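Long-range contact in flagellar motor switch protein FliG (Aquifex aeolicus, PDB 3HJL), which probably forms part of the rotor-mounted switch complex (C ring) at the base of the basal body, which contacts motor components that determine the direction of flagellar rotation: residues A[241-255]-A[271-283]. Residues are numbered along the deposited sequence; the frame is centred on the assembly and turned at random.
Sequences EDIRKLSDRDIIEIL and PEDIKQKFLSNMS
Within the all-helical C-terminal domain of FliG, helix 248-255 and the 3-10 turn before it pack on helix 272-279, with Phe278 and Asn281 meeting Ile251. The two helix axes come within 10.0 Å and are inclined at 73°. Phe278 is the apolar centre. Ile243 CD1 and Ile254 CG2 meet its ring at the edge; Ile254 CG2 lies 3.8 Å from Phe278 CE1. Ile251 CG2 is 3.7 Å from Phe278 CD1, and Leu255 CD2 also approaches that ring atom. CG2 of Ile251 lies opposite the backbone N across the CA-CB bond, on the side of the Phe278 ring.

Polar groups flank this core. Asn281 ND2 donates to Asp248 OD2 at 3.0 Å with an N-H...O angle of 151°. It comes on the anti side, close to the carboxylate plane, while amide and carboxylate planes lie 64° apart. The same ND2 makes a weak bond to Lys277 O in its own segment. Asn281 OD1 and CB lie against Ile252 CD1. With an alanine here, Asp248 OD2 would probably lose this donor and Ile252 CD1 part of its cover. Lys277 NZ bonds weakly to Leu246 O (3.0 Å).

At the other end, Arg244 NE forms a salt bridge with Asp273 OD2 at 2.7 Å, though the hydrogen bond within it is weak. Ile274 CD1 lies over the centre of one face of the Arg244 guanidinium, 3.8 Å above its plane. Glu241 OE1 lies in that plane at the edge and takes weak bonds from NH1 and NH2 of Arg244, so Glu241, Arg244 and Asp273 form one salt-bridge network.

Around the contact, helix 302-320 touches Ile243 and Ile254. Leu263 and Leu267 of helix 260-268 pack on Phe278, and helix 284-296 meets Leu279 and Met282.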
loop_
_atom_site.group_PDB
_atom_site.type_symbol
_atom_site.label_atom_id
_atom_site.label_comp_id
_atom_site.label_asym_id
_atom_site.label_seq_id
_atom_site.Cartn_x
_atom_site.Cartn_y
_atom_site.Cartn_z
ATOM N N GLU A 241 34.027 -5.387 -12.664
ATOM C CA GLU A 241 34.771 -6.634 -12.542
ATOM C C GLU A 241 35.018 -7.295 -13.915
ATOM O O GLU A 241 36.045 -7.950 -14.102
ATOM C CB GLU A 241 34.029 -7.603 -11.612
ATOM C CG GLU A 241 33.863 -7.115 -10.148
ATOM C CD GLU A 241 35.154 -7.156 -9.333
ATOM O OE1 GLU A 241 35.473 -8.225 -8.767
ATOM O OE2 GLU A 241 35.802 -6.094 -9.191
ATOM N N ASP A 242 34.129 -7.050 -14.890
ATOM C CA ASP A 242 34.264 -7.623 -16.252
ATOM C C ASP A 242 35.414 -7.020 -17.074
ATOM O O ASP A 242 35.671 -7.461 -18.192
ATOM C CB ASP A 242 32.954 -7.489 -17.054
ATOM C CG ASP A 242 31.792 -8.224 -16.416
ATOM O OD1 ASP A 242 31.986 -9.374 -15.940
ATOM O OD2 ASP A 242 30.663 -7.671 -16.441
ATOM N N ILE A 243 36.089 -6.006 -16.539
ATOM C CA ILE A 243 37.312 -5.479 -17.156
ATOM C C ILE A 243 38.386 -6.594 -17.334
ATOM O O ILE A 243 39.184 -6.546 -18.274
ATOM C CB ILE A 243 37.862 -4.262 -16.350
ATOM C CG1 ILE A 243 36.922 -3.057 -16.524
ATOM C CG2 ILE A 243 39.261 -3.885 -16.823
ATOM C CD1 ILE A 243 37.296 -1.822 -15.688
ATOM N N ARG A 244 38.358 -7.603 -16.456
ATOM C CA ARG A 244 39.195 -8.812 -16.581
ATOM C C ARG A 244 39.039 -9.546 -17.926
ATOM O O ARG A 244 40.004 -10.128 -18.429
ATOM C CB ARG A 244 38.841 -9.816 -15.478
ATOM C CG ARG A 244 39.208 -9.414 -14.067
ATOM C CD ARG A 244 39.094 -10.621 -13.166
ATOM N NE ARG A 244 39.242 -10.302 -11.749
ATOM C CZ ARG A 244 38.293 -9.780 -10.976
ATOM N NH1 ARG A 244 37.067 -9.542 -11.439
ATOM N NH2 ARG A 244 38.564 -9.539 -9.698
ATOM N N LYS A 245 37.813 -9.574 -18.457
ATOM C CA LYS A 245 37.517 -10.253 -19.733
ATOM C C LYS A 245 38.149 -9.562 -20.954
ATOM O O LYS A 245 38.421 -10.216 -21.965
ATOM C CB LYS A 245 36.000 -10.339 -19.965
ATOM C CG LYS A 245 35.211 -11.123 -18.917
ATOM C CD LYS A 245 33.718 -11.060 -19.221
ATOM C CE LYS A 245 32.895 -11.801 -18.181
ATOM N NZ LYS A 245 31.426 -11.695 -18.444
ATOM N N LEU A 246 38.365 -8.248 -20.859
ATOM C CA LEU A 246 38.900 -7.460 -21.972
ATOM C C LEU A 246 40.368 -7.791 -22.277
ATOM O O LEU A 246 41.098 -8.270 -21.409
ATOM C CB LEU A 246 38.756 -5.956 -21.677
ATOM C CG LEU A 246 37.335 -5.427 -21.444
ATOM C CD1 LEU A 246 37.363 -3.947 -21.158
ATOM C CD2 LEU A 246 36.417 -5.729 -22.632
ATOM N N SER A 247 40.775 -7.548 -23.526
ATOM C CA SER A 247 42.157 -7.768 -23.958
ATOM C C SER A 247 43.024 -6.582 -23.567
ATOM O O SER A 247 42.515 -5.556 -23.108
ATOM C CB SER A 247 42.218 -7.934 -25.475
ATOM O OG SER A 247 41.347 -8.959 -25.906
ATOM N N ASP A 248 44.336 -6.734 -23.746
ATOM C CA ASP A 248 45.277 -5.627 -23.563
ATOM C C ASP A 248 45.017 -4.537 -24.604
ATOM O O ASP A 248 45.125 -3.354 -24.298
ATOM C CB ASP A 248 46.724 -6.119 -23.652
ATOM C CG ASP A 248 47.145 -6.920 -22.432
ATOM O OD1 ASP A 248 47.642 -8.050 -22.603
ATOM O OD2 ASP A 248 46.972 -6.429 -21.300
ATOM N N ARG A 249 44.654 -4.952 -25.817
ATOM C CA ARG A 249 44.261 -4.037 -26.903
ATOM C C ARG A 249 43.105 -3.121 -26.490
ATOM O O ARG A 249 43.118 -1.924 -26.778
ATOM C CB ARG A 249 43.822 -4.846 -28.134
ATOM C CG ARG A 249 44.941 -5.586 -28.858
ATOM C CD ARG A 249 45.805 -4.638 -29.681
ATOM N NE ARG A 249 46.673 -5.358 -30.614
ATOM C CZ ARG A 249 46.278 -5.923 -31.762
ATOM N NH1 ARG A 249 44.996 -5.906 -32.147
ATOM N NH2 ARG A 249 47.177 -6.544 -32.529
ATOM N N ASP A 250 42.105 -3.707 -25.833
ATOM C CA ASP A 250 40.910 -2.978 -25.372
ATOM C C ASP A 250 41.260 -1.918 -24.328
ATOM O O ASP A 250 40.730 -0.807 -24.356
ATOM C CB ASP A 250 39.893 -3.944 -24.751
ATOM C CG ASP A 250 39.339 -4.950 -25.746
ATOM O OD1 ASP A 250 39.946 -5.156 -26.819
ATOM O OD2 ASP A 250 38.290 -5.548 -25.435
ATOM N N ILE A 251 42.155 -2.288 -23.413
ATOM C CA ILE A 251 42.624 -1.407 -22.341
ATOM C C ILE A 251 43.365 -0.190 -22.899
ATOM O O ILE A 251 43.185 0.917 -22.401
ATOM C CB ILE A 251 43.542 -2.176 -21.356
ATOM C CG1 ILE A 251 42.759 -3.288 -20.652
ATOM C CG2 ILE A 251 44.137 -1.230 -20.300
ATOM C CD1 ILE A 251 43.579 -4.500 -20.425
ATOM N N ILE A 252 44.199 -0.406 -23.921
ATOM C CA ILE A 252 44.886 0.704 -24.626
ATOM C C ILE A 252 43.892 1.754 -25.134
ATOM O O ILE A 252 44.102 2.952 -24.938
ATOM C CB ILE A 252 45.751 0.199 -25.834
ATOM C CG1 ILE A 252 47.182 -0.105 -25.390
ATOM C CG2 ILE A 252 45.819 1.249 -26.929
ATOM C CD1 ILE A 252 47.291 -1.204 -24.385
ATOM N N GLU A 253 42.799 1.292 -25.748
ATOM C CA GLU A 253 41.760 2.187 -26.270
ATOM C C GLU A 253 40.986 2.904 -25.158
ATOM O O GLU A 253 40.547 4.043 -25.342
ATOM C CB GLU A 253 40.789 1.424 -27.175
ATOM C CG GLU A 253 41.425 0.757 -28.400
ATOM C CD GLU A 253 42.155 1.728 -29.322
ATOM O OE1 GLU A 253 41.773 2.919 -29.391
ATOM O OE2 GLU A 253 43.111 1.285 -29.990
ATOM N N ILE A 254 40.807 2.228 -24.019
ATOM C CA ILE A 254 40.162 2.825 -22.845
ATOM C C ILE A 254 41.063 3.916 -22.235
ATOM O O ILE A 254 40.588 5.003 -21.897
ATOM C CB ILE A 254 39.829 1.754 -21.771
ATOM C CG1 ILE A 254 38.721 0.821 -22.264
ATOM C CG2 ILE A 254 39.377 2.416 -20.482
ATOM C CD1 ILE A 254 38.673 -0.504 -21.520
ATOM N N LEU A 255 42.358 3.620 -22.110
ATOM C CA LEU A 255 43.346 4.586 -21.605
ATOM C C LEU A 255 43.467 5.842 -22.490
ATOM O O LEU A 255 43.840 6.914 -22.003
ATOM C CB LEU A 255 44.718 3.917 -21.451
ATOM C CG LEU A 255 44.850 2.902 -20.311
ATOM C CD1 LEU A 255 46.087 2.029 -20.491
ATOM C CD2 LEU A 255 44.890 3.618 -18.962
ATOM N N PRO A 271 40.173 -4.637 -7.434
ATOM C CA PRO A 271 41.105 -5.730 -7.137
ATOM C C PRO A 271 42.470 -5.521 -7.783
ATOM O O PRO A 271 42.577 -4.810 -8.784
ATOM C CB PRO A 271 40.414 -6.957 -7.742
ATOM C CG PRO A 271 38.995 -6.585 -7.855
ATOM C CD PRO A 271 38.977 -5.134 -8.141
ATOM N N GLU A 272 43.491 -6.165 -7.229
ATOM C CA GLU A 272 44.875 -5.953 -7.657
ATOM C C GLU A 272 45.129 -6.342 -9.115
ATOM O O GLU A 272 45.903 -5.672 -9.811
ATOM C CB GLU A 272 45.849 -6.709 -6.731
ATOM C CG GLU A 272 47.328 -6.326 -6.892
ATOM C CD GLU A 272 47.591 -4.839 -6.662
ATOM O OE1 GLU A 272 48.387 -4.250 -7.429
ATOM O OE2 GLU A 272 46.971 -4.253 -5.743
ATOM N N ASP A 273 44.486 -7.417 -9.570
ATOM C CA ASP A 273 44.652 -7.877 -10.954
ATOM C C ASP A 273 44.057 -6.911 -11.997
ATOM O O ASP A 273 44.566 -6.818 -13.112
ATOM C CB ASP A 273 44.107 -9.297 -11.138
ATOM C CG ASP A 273 42.606 -9.385 -10.962
ATOM O OD1 ASP A 273 42.103 -9.069 -9.863
ATOM O OD2 ASP A 273 41.943 -9.832 -11.913
ATOM N N ILE A 274 43.001 -6.188 -11.622
ATOM C CA ILE A 274 42.403 -5.164 -12.490
ATOM C C ILE A 274 43.269 -3.889 -12.472
ATOM O O ILE A 274 43.392 -3.207 -13.494
ATOM C CB ILE A 274 40.914 -4.868 -12.099
ATOM C CG1 ILE A 274 40.048 -6.122 -12.314
ATOM C CG2 ILE A 274 40.344 -3.712 -12.916
ATOM C CD1 ILE A 274 38.604 -5.966 -11.850
ATOM N N LYS A 275 43.869 -3.574 -11.319
ATOM C CA LYS A 275 44.852 -2.490 -11.246
ATOM C C LYS A 275 45.988 -2.773 -12.224
ATOM O O LYS A 275 46.298 -1.938 -13.079
ATOM C CB LYS A 275 45.450 -2.341 -9.839
ATOM C CG LYS A 275 44.579 -1.678 -8.806
ATOM C CD LYS A 275 45.329 -1.623 -7.472
ATOM C CE LYS A 275 44.621 -0.758 -6.444
ATOM N NZ LYS A 275 45.355 -0.670 -5.145
ATOM N N GLN A 276 46.593 -3.955 -12.099
ATOM C CA GLN A 276 47.706 -4.360 -12.973
ATOM C C GLN A 276 47.315 -4.464 -14.447
ATOM O O GLN A 276 48.161 -4.285 -15.324
ATOM C CB GLN A 276 48.331 -5.691 -12.509
ATOM C CG GLN A 276 49.023 -5.646 -11.141
ATOM C CD GLN A 276 50.135 -4.603 -11.053
ATOM O OE1 GLN A 276 50.780 -4.261 -12.054
ATOM N NE2 GLN A 276 50.360 -4.089 -9.844
ATOM N N LYS A 277 46.044 -4.744 -14.716
ATOM C CA LYS A 277 45.537 -4.800 -16.085
ATOM C C LYS A 277 45.659 -3.442 -16.788
ATOM O O LYS A 277 46.027 -3.381 -17.963
ATOM C CB LYS A 277 44.083 -5.271 -16.084
ATOM C CG LYS A 277 43.551 -5.599 -17.444
ATOM C CD LYS A 277 42.577 -6.769 -17.416
ATOM C CE LYS A 277 42.243 -7.247 -18.816
ATOM N NZ LYS A 277 43.429 -7.769 -19.561
ATOM N N PHE A 278 45.362 -2.366 -16.057
ATOM C CA PHE A 278 45.515 -1.001 -16.575
ATOM C C PHE A 278 46.977 -0.540 -16.549
ATOM O O PHE A 278 47.491 -0.063 -17.559
ATOM C CB PHE A 278 44.635 -0.008 -15.803
ATOM C CG PHE A 278 43.192 -0.012 -16.236
ATOM C CD1 PHE A 278 42.812 0.613 -17.419
ATOM C CD2 PHE A 278 42.206 -0.604 -15.446
ATOM C CE1 PHE A 278 41.485 0.629 -17.819
ATOM C CE2 PHE A 278 40.864 -0.585 -15.842
ATOM C CZ PHE A 278 40.506 0.031 -17.021
ATOM N N LEU A 279 47.636 -0.712 -15.400
ATOM C CA LEU A 279 49.041 -0.311 -15.210
ATOM C C LEU A 279 50.033 -0.950 -16.194
ATOM O O LEU A 279 50.984 -0.295 -16.622
ATOM C CB LEU A 279 49.498 -0.608 -13.775
ATOM C CG LEU A 279 48.857 0.224 -12.664
ATOM C CD1 LEU A 279 49.149 -0.407 -11.314
ATOM C CD2 LEU A 279 49.329 1.686 -12.709
ATOM N N SER A 280 49.808 -2.212 -16.554
ATOM C CA SER A 280 50.693 -2.922 -17.488
ATOM C C SER A 280 50.570 -2.447 -18.936
ATOM O O SER A 280 51.407 -2.797 -19.762
ATOM C CB SER A 280 50.424 -4.424 -17.445
ATOM O OG SER A 280 49.127 -4.711 -17.930
ATOM N N ASN A 281 49.507 -1.702 -19.247
ATOM C CA ASN A 281 49.284 -1.152 -20.586
ATOM C C ASN A 281 49.665 0.331 -20.729
ATOM O O ASN A 281 49.542 0.901 -21.815
ATOM C CB ASN A 281 47.830 -1.397 -21.005
ATOM C CG ASN A 281 47.574 -2.854 -21.387
ATOM O OD1 ASN A 281 48.252 -3.404 -22.251
ATOM N ND2 ASN A 281 46.593 -3.478 -20.744
ATOM N N MET A 282 50.141 0.941 -19.642
ATOM C CA MET A 282 50.700 2.299 -19.688
ATOM C C MET A 282 52.208 2.183 -19.908
ATOM O O MET A 282 52.761 1.078 -19.911
ATOM C CB MET A 282 50.466 3.035 -18.362
ATOM C CG MET A 282 49.030 3.072 -17.879
ATOM S SD MET A 282 48.915 3.858 -16.269
ATOM C CE MET A 282 47.231 3.450 -15.810
ATOM N N SER A 283 52.868 3.326 -20.077
ATOM C CA SER A 283 54.323 3.368 -20.152
ATOM C C SER A 283 54.878 3.238 -18.730
ATOM O O SER A 283 54.146 3.418 -17.747
ATOM C CB SER A 283 54.793 4.682 -20.787
ATOM O OG SER A 283 54.326 5.791 -20.042
#